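Local coordinates for protein particle-associated glycoside hydrolase (Acinetobacter phage Fri1, PDB 6C72) that probably depolymerises the capsular polysaccharide of Acinetobacter baumannii as a phage tailspike, opening the way for virus entry, at residues 409-419 against 430-441. Numbering follows the deposited sequence.
Sequences KGFSYNTLVTG and DTTFENNIVATQ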
loop_
_atom_site.group_PDB
_atom_site.type_symbol
_atom_site.label_atom_id
_atom_site.label_comp_id
_atom_site.label_asym_id
_atom_site.label_seq_id
_atom_site.Cartn_x
_atom_site.Cartn_y
_atom_site.Cartn_z
ATOM N N LYS A 409 -0.799 -23.098 20.948
ATOM C CA LYS A 409 -2.179 -22.740 20.651
ATOM C C LYS A 409 -2.563 -21.320 21.061
ATOM O O LYS A 409 -3.693 -20.904 20.792
ATOM C CB LYS A 409 -3.123 -23.727 21.341
ATOM C CG LYS A 409 -2.874 -25.187 20.998
ATOM C CD LYS A 409 -3.329 -25.488 19.589
ATOM C CE LYS A 409 -3.255 -26.974 19.276
ATOM N NZ LYS A 409 -3.818 -27.241 17.923
ATOM N N GLY A 410 -1.682 -20.581 21.719
ATOM C CA GLY A 410 -2.027 -19.257 22.197
ATOM C C GLY A 410 -1.949 -18.191 21.122
ATOM O O GLY A 410 -1.410 -18.383 20.031
ATOM N N PHE A 411 -2.523 -17.029 21.431
ATOM C CA PHE A 411 -2.365 -15.900 20.519
ATOM C C PHE A 411 -1.007 -15.237 20.704
ATOM O O PHE A 411 -0.365 -14.836 19.726
ATOM C CB PHE A 411 -3.490 -14.889 20.718
ATOM C CG PHE A 411 -3.296 -13.602 19.964
ATOM C CD1 PHE A 411 -3.684 -13.497 18.643
ATOM C CD2 PHE A 411 -2.745 -12.492 20.586
ATOM C CE1 PHE A 411 -3.518 -12.322 17.946
ATOM C CE2 PHE A 411 -2.570 -11.309 19.899
ATOM C CZ PHE A 411 -2.952 -11.219 18.576
ATOM N N SER A 412 -0.553 -15.122 21.945
ATOM C CA SER A 412 0.676 -14.409 22.242
ATOM C C SER A 412 1.200 -14.902 23.576
ATOM O O SER A 412 0.499 -15.569 24.336
ATOM C CB SER A 412 0.452 -12.892 22.264
ATOM O OG SER A 412 -0.495 -12.529 23.253
ATOM N N TYR A 413 2.452 -14.577 23.841
ATOM C CA TYR A 413 3.084 -14.840 25.120
ATOM C C TYR A 413 3.543 -13.510 25.695
ATOM O O TYR A 413 4.202 -12.731 24.999
ATOM C CB TYR A 413 4.269 -15.805 24.955
ATOM C CG TYR A 413 5.232 -15.773 26.118
ATOM C CD1 TYR A 413 4.904 -16.358 27.342
ATOM C CD2 TYR A 413 6.459 -15.132 26.001
ATOM C CE1 TYR A 413 5.779 -16.308 28.411
ATOM C CE2 TYR A 413 7.343 -15.074 27.061
ATOM C CZ TYR A 413 7.003 -15.663 28.260
ATOM O OH TYR A 413 7.892 -15.601 29.312
ATOM N N ASN A 414 3.151 -13.226 26.940
ATOM C CA ASN A 414 3.717 -12.103 27.693
ATOM C C ASN A 414 3.553 -10.777 26.950
ATOM O O ASN A 414 4.412 -9.899 27.029
ATOM C CB ASN A 414 5.196 -12.370 28.006
ATOM C CG ASN A 414 5.741 -11.489 29.112
ATOM O OD1 ASN A 414 5.031 -11.127 30.052
ATOM N ND2 ASN A 414 7.024 -11.136 29.004
ATOM N N THR A 415 2.463 -10.628 26.200
ATOM C CA THR A 415 2.248 -9.465 25.347
ATOM C C THR A 415 1.168 -8.554 25.933
ATOM O O THR A 415 0.217 -9.026 26.565
ATOM C CB THR A 415 1.887 -9.924 23.932
ATOM O OG1 THR A 415 2.963 -10.732 23.438
ATOM C CG2 THR A 415 1.703 -8.758 22.998
ATOM N N LEU A 416 1.341 -7.240 25.753
ATOM C CA LEU A 416 0.384 -6.230 26.202
ATOM C C LEU A 416 0.063 -5.310 25.036
ATOM O O LEU A 416 0.964 -4.928 24.278
ATOM C CB LEU A 416 0.936 -5.403 27.355
ATOM C CG LEU A 416 1.420 -6.124 28.608
ATOM C CD1 LEU A 416 2.298 -5.188 29.429
ATOM C CD2 LEU A 416 0.220 -6.613 29.434
ATOM N N VAL A 417 -1.219 -4.987 24.857
ATOM C CA VAL A 417 -1.641 -4.067 23.811
ATOM C C VAL A 417 -2.591 -3.050 24.430
ATOM O O VAL A 417 -2.921 -3.118 25.616
ATOM C CB VAL A 417 -2.302 -4.783 22.606
ATOM C CG1 VAL A 417 -1.419 -5.916 22.080
ATOM C CG2 VAL A 417 -3.715 -5.286 22.932
ATOM N N THR A 418 -3.035 -2.102 23.619
ATOM C CA THR A 418 -4.086 -1.183 24.035
ATOM C C THR A 418 -5.272 -1.354 23.098
ATOM O O THR A 418 -5.241 -2.153 22.154
ATOM C CB THR A 418 -3.595 0.267 24.051
ATOM O OG1 THR A 418 -3.675 0.815 22.735
ATOM C CG2 THR A 418 -2.164 0.348 24.536
ATOM N N GLY A 419 -6.331 -0.599 23.374
ATOM C CA GLY A 419 -7.523 -0.641 22.550
ATOM C C GLY A 419 -7.327 -0.131 21.145
ATOM O O GLY A 419 -8.191 -0.370 20.292
ATOM N N ASP A 430 -7.972 -23.092 16.582
ATOM C CA ASP A 430 -7.685 -23.578 17.927
ATOM C C ASP A 430 -7.042 -22.516 18.811
ATOM O O ASP A 430 -6.535 -22.848 19.887
ATOM C CB ASP A 430 -6.783 -24.829 17.924
ATOM C CG ASP A 430 -7.431 -26.051 17.280
ATOM O OD1 ASP A 430 -8.663 -26.216 17.363
ATOM O OD2 ASP A 430 -6.684 -26.891 16.730
ATOM N N THR A 431 -7.047 -21.251 18.394
ATOM C CA THR A 431 -6.386 -20.195 19.158
ATOM C C THR A 431 -7.086 -19.974 20.490
ATOM O O THR A 431 -8.289 -19.693 20.526
ATOM C CB THR A 431 -6.374 -18.890 18.368
ATOM O OG1 THR A 431 -5.957 -19.146 17.023
ATOM C CG2 THR A 431 -5.422 -17.887 19.020
ATOM N N THR A 432 -6.345 -20.096 21.587
ATOM C CA THR A 432 -6.894 -19.836 22.910
ATOM C C THR A 432 -6.444 -18.470 23.415
ATOM O O THR A 432 -5.260 -18.117 23.325
ATOM C CB THR A 432 -6.486 -20.918 23.908
ATOM O OG1 THR A 432 -6.906 -20.525 25.222
ATOM C CG2 THR A 432 -4.971 -21.127 23.898
ATOM N N PHE A 433 -7.399 -17.700 23.939
ATOM C CA PHE A 433 -7.130 -16.455 24.646
ATOM C C PHE A 433 -7.344 -16.621 26.150
ATOM O O PHE A 433 -7.458 -15.622 26.866
ATOM C CB PHE A 433 -8.013 -15.323 24.111
ATOM C CG PHE A 433 -7.569 -14.757 22.775
ATOM C CD1 PHE A 433 -6.690 -13.670 22.713
ATOM C CD2 PHE A 433 -8.055 -15.291 21.577
ATOM C CE1 PHE A 433 -6.294 -13.140 21.485
ATOM C CE2 PHE A 433 -7.667 -14.761 20.353
ATOM C CZ PHE A 433 -6.775 -13.686 20.305
ATOM N N GLU A 434 -7.430 -17.863 26.637
ATOM C CA GLU A 434 -7.591 -18.109 28.067
ATOM C C GLU A 434 -6.417 -17.528 28.851
ATOM O O GLU A 434 -5.251 -17.810 28.554
ATOM C CB GLU A 434 -7.721 -19.611 28.345
ATOM C CG GLU A 434 -7.957 -19.954 29.828
ATOM C CD GLU A 434 -8.052 -21.460 30.130
ATOM O OE1 GLU A 434 -7.734 -22.284 29.238
ATOM O OE2 GLU A 434 -8.442 -21.823 31.269
ATOM N N ASN A 435 -6.738 -16.706 29.853
ATOM C CA ASN A 435 -5.772 -16.032 30.719
ATOM C C ASN A 435 -4.875 -15.063 29.957
ATOM O O ASN A 435 -3.827 -14.652 30.464
ATOM C CB ASN A 435 -4.901 -17.037 31.483
ATOM C CG ASN A 435 -5.712 -18.080 32.203
ATOM O OD1 ASN A 435 -5.401 -19.270 32.151
ATOM N ND2 ASN A 435 -6.776 -17.646 32.862
ATOM N N ASN A 436 -5.251 -14.683 28.743
ATOM C CA ASN A 436 -4.470 -13.741 27.954
ATOM C C ASN A 436 -5.098 -12.361 28.073
ATOM O O ASN A 436 -6.163 -12.106 27.502
ATOM C CB ASN A 436 -4.393 -14.161 26.491
ATOM C CG ASN A 436 -3.371 -13.338 25.720
ATOM O OD1 ASN A 436 -3.034 -12.230 26.134
ATOM N ND2 ASN A 436 -2.873 -13.869 24.607
ATOM N N ILE A 437 -4.386 -11.448 28.739
ATOM C CA ILE A 437 -4.899 -10.111 28.989
ATOM C C ILE A 437 -5.151 -9.345 27.695
ATOM O O ILE A 437 -5.962 -8.411 27.681
ATOM C CB ILE A 437 -3.916 -9.356 29.908
ATOM C CG1 ILE A 437 -4.543 -8.058 30.431
ATOM C CG2 ILE A 437 -2.561 -9.128 29.189
ATOM C CD1 ILE A 437 -3.731 -7.386 31.496
ATOM N N VAL A 438 -4.498 -9.734 26.596
ATOM C CA VAL A 438 -4.740 -9.075 25.313
ATOM C C VAL A 438 -6.224 -9.129 24.964
ATOM O O VAL A 438 -6.770 -8.185 24.371
ATOM C CB VAL A 438 -3.881 -9.724 24.201
ATOM C CG1 VAL A 438 -4.314 -9.254 22.804
ATOM C CG2 VAL A 438 -2.399 -9.452 24.420
ATOM N N ALA A 439 -6.906 -10.208 25.349
ATOM C CA ALA A 439 -8.321 -10.328 25.029
ATOM C C ALA A 439 -9.171 -9.270 25.723
ATOM O O ALA A 439 -10.258 -8.959 25.230
ATOM C CB ALA A 439 -8.828 -11.730 25.388
ATOM N N THR A 440 -8.698 -8.686 26.823
ATOM C CA THR A 440 -9.439 -7.623 27.491
ATOM C C THR A 440 -8.952 -6.234 27.104
ATOM O O THR A 440 -9.537 -5.245 27.543
ATOM C CB THR A 440 -9.371 -7.774 29.026
ATOM O OG1 THR A 440 -8.072 -7.399 29.500
ATOM C CG2 THR A 440 -9.666 -9.201 29.459
ATOM N N GLN A 441 -7.903 -6.140 26.295
ATOM C CA GLN A 441 -7.288 -4.873 25.939
ATOM C C GLN A 441 -7.562 -4.460 24.506
ATOM O O GLN A 441 -7.879 -3.300 24.252
ATOM C CB GLN A 441 -5.775 -4.947 26.138
ATOM C CG GLN A 441 -5.327 -5.153 27.556
ATOM C CD GLN A 441 -3.830 -5.355 27.620
ATOM O OE1 GLN A 441 -3.223 -5.882 26.681
ATOM N NE2 GLN A 441 -3.221 -4.931 28.719
HETATM O O HOH W 1 -3.201 -16.517 24.279
HETATM O O HOH W 2 -0.164 -12.171 25.912
#
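Phe411 and Phe433 meet as an offset pair, planes at 26° and so far slid that the rings barely overlap: Phe411 CB lies over one face of Phe433, 3.4 Å from Phe433 CE1, with CG as close. At the edge of the Phe411 ring, near its plane, lies Asn436 ND2; Val438 CG1 approaches its CE2 obliquely, and Phe398 of the same chain meets it edge-to-face. Flat rings suit such stacking of side chains from consecutive coils, as in the interior of a parallel beta-helix.

Beside the rings Asn436, carrying both donor and acceptor, can serve Ser412 and a helix start together. ND2 donates to Ser412 OG in the amide plane, nearly straight (3.0 Å, 167°), and to a water that also joins Phe411 N and Thr432 O. OD1 caps the turn leading into a short, weakly bonded helix about 438-441 by accepting from Val438 N, and takes a second water held by Ser412 OG and Thr415 N. Farther along, Gln441, extended beyond CG, is long enough for OE1 to accept Val417 N (2.9 Å), from above its carbonyl plane. At the other end Thr432 N binds Lys409 O (2.9 Å), while Lys409 NZ, also bonded to Gly405 O, bridges to Asp430 OD2 (3.1 Å); Asp430 OD1 accepts from Thr452 N.

Side-chain amides and two waters thus supply much of the pairing between these irregular segments, satisfying backbone groups where regular strand pairing is missing, alongside an apolar layer of phenylalanines and valines.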